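Local structure of ribokinase (Arabidopsis thaliana, 6ILR) at residues 255-260 and 287-292. The protein phosphorylates D-ribose at O-5 with ATP and a divalent cation, most likely magnesium, feeding ribose 5-phosphate to nucleotide and amino acid synthesis and the pentose phosphate pathway. Residues are numbered along the deposited sequence; the frame is centred on the assembly and turned at random.
With NA (sodium ion), chain F.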
loop_
_atom_site.group_PDB
_atom_site.type_symbol
_atom_site.label_atom_id
_atom_site.label_comp_id
_atom_site.label_asym_id
_atom_site.label_seq_id
_atom_site.Cartn_x
_atom_site.Cartn_y
_atom_site.Cartn_z
ATOM N N THR B 255 17.966 -5.028 0.866
ATOM C CA THR B 255 16.715 -5.492 1.460
ATOM C C THR B 255 16.572 -7.011 1.319
ATOM O O THR B 255 16.678 -7.554 0.212
ATOM C CB THR B 255 15.493 -4.797 0.818
ATOM O OG1 THR B 255 15.618 -3.375 0.956
ATOM C CG2 THR B 255 14.210 -5.257 1.486
ATOM N N GLY B 256 16.354 -7.690 2.443
ATOM C CA GLY B 256 16.166 -9.131 2.444
ATOM C C GLY B 256 17.450 -9.952 2.557
ATOM O O GLY B 256 17.398 -11.174 2.636
ATOM N N ALA B 257 18.603 -9.293 2.570
ATOM C CA ALA B 257 19.879 -10.012 2.615
ATOM C C ALA B 257 20.041 -10.801 3.913
ATOM O O ALA B 257 20.502 -11.952 3.905
ATOM C CB ALA B 257 21.052 -9.043 2.441
ATOM N N GLY B 258 19.667 -10.181 5.030
ATOM C CA GLY B 258 19.701 -10.860 6.313
ATOM C C GLY B 258 18.795 -12.081 6.290
ATOM O O GLY B 258 19.171 -13.148 6.764
ATOM N N ASP B 259 17.606 -11.927 5.716
ATOM C CA ASP B 259 16.675 -13.044 5.565
ATOM C C ASP B 259 17.226 -14.152 4.688
ATOM O O ASP B 259 17.101 -15.320 5.023
ATOM C CB ASP B 259 15.349 -12.555 4.993
ATOM C CG ASP B 259 14.638 -11.618 5.935
ATOM O OD1 ASP B 259 14.653 -11.899 7.158
ATOM O OD2 ASP B 259 14.098 -10.599 5.457
ATOM N N THR B 260 17.819 -13.769 3.560
ATOM C CA THR B 260 18.437 -14.719 2.647
ATOM C C THR B 260 19.542 -15.485 3.362
ATOM O O THR B 260 19.606 -16.712 3.287
ATOM C CB THR B 260 19.030 -14.005 1.412
ATOM O OG1 THR B 260 18.000 -13.267 0.739
ATOM C CG2 THR B 260 19.626 -15.016 0.447
ATOM N N SER B 287 25.246 -12.682 -1.014
ATOM C CA SER B 287 25.997 -11.921 -2.009
ATOM C C SER B 287 25.174 -11.721 -3.278
ATOM O O SER B 287 25.183 -10.637 -3.874
ATOM C CB SER B 287 27.317 -12.627 -2.350
ATOM O OG SER B 287 28.061 -11.867 -3.293
ATOM N N LEU B 288 24.464 -12.765 -3.692
ATOM C CA LEU B 288 23.619 -12.669 -4.886
ATOM C C LEU B 288 22.374 -11.819 -4.642
ATOM O O LEU B 288 21.976 -11.021 -5.501
ATOM C CB LEU B 288 23.212 -14.057 -5.358
ATOM C CG LEU B 288 24.349 -14.919 -5.905
ATOM C CD1 LEU B 288 23.856 -16.324 -6.163
ATOM C CD2 LEU B 288 24.911 -14.301 -7.196
ATOM N N CYS B 289 21.761 -12.012 -3.474
ATOM C CA CYS B 289 20.574 -11.260 -3.058
ATOM C C CYS B 289 20.738 -9.753 -3.257
ATOM O O CYS B 289 19.837 -9.087 -3.782
ATOM C CB CYS B 289 20.240 -11.543 -1.576
ATOM S SG CYS B 289 18.951 -10.434 -0.896
ATOM N N VAL B 290 21.880 -9.210 -2.844
ATOM C CA VAL B 290 22.027 -7.754 -2.803
ATOM C C VAL B 290 22.235 -7.125 -4.184
ATOM O O VAL B 290 22.302 -5.900 -4.308
ATOM C CB VAL B 290 23.205 -7.321 -1.886
ATOM C CG1 VAL B 290 23.024 -7.875 -0.465
ATOM C CG2 VAL B 290 24.546 -7.751 -2.472
ATOM N N GLN B 291 22.335 -7.947 -5.223
ATOM C CA GLN B 291 22.619 -7.411 -6.554
ATOM C C GLN B 291 21.346 -7.194 -7.378
ATOM O O GLN B 291 21.412 -6.833 -8.547
ATOM C CB GLN B 291 23.600 -8.334 -7.288
ATOM C CG GLN B 291 24.788 -8.711 -6.394
ATOM C CD GLN B 291 25.954 -9.314 -7.140
ATOM O OE1 GLN B 291 26.315 -8.861 -8.224
ATOM N NE2 GLN B 291 26.550 -10.347 -6.560
ATOM N N VAL B 292 20.190 -7.394 -6.754
ATOM C CA VAL B 292 18.903 -7.255 -7.429
ATOM C C VAL B 292 17.952 -6.487 -6.515
ATOM O O VAL B 292 18.047 -6.600 -5.295
ATOM C CB VAL B 292 18.320 -8.640 -7.802
ATOM C CG1 VAL B 292 16.901 -8.530 -8.350
ATOM C CG2 VAL B 292 19.236 -9.351 -8.805
HETATM NA NA NA F . 17.880 -7.550 -2.647
#
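Ala257 and Cys289 bring the two backbones closest, with their CA atoms 5.9 Å apart, where the start of helix 257-270 meets the end of helix 275-289. Residues 255-260 hold the Gly-Ala-Gly-Asp signature of the PfkB carbohydrate kinases; in this family the N-terminus of the helix that carries it, here 257-270, forms the anion hole, probably so here too. Asp259 is the predicted proton acceptor. Residues 287-292 leave their helix through a type I turn, Cys289 to Val292, and illustrate how a helix end can double as a cation site: Cys289 O lies 2.7 Å from the sodium ion, and Val292 O binds it too. Asp253 O and Ser298 OG complete its observed ligands, at a site predicted for potassium.

The contact itself turns on one thiol. With SG swung anti to the backbone N (chi1 170°), Cys289 reaches across to the first helical turn. Its sulfur comes within 3.4 Å of Thr260 OG1 and also packs against Ala257 CA. Beside it, the methyl of Ala257 meets one branch of Val290, CB to CG1 3.7 Å. A valine in place of Thr260 would probably leave the N-cap carbonyl without its side-chain donor. That carbonyl, Gly256 O, is gripped twice by the same residue: Thr260 N approaches to 2.8 Å, while Thr260 OG1 donates over 2.9 Å from above the carbonyl plane, 45° out of it.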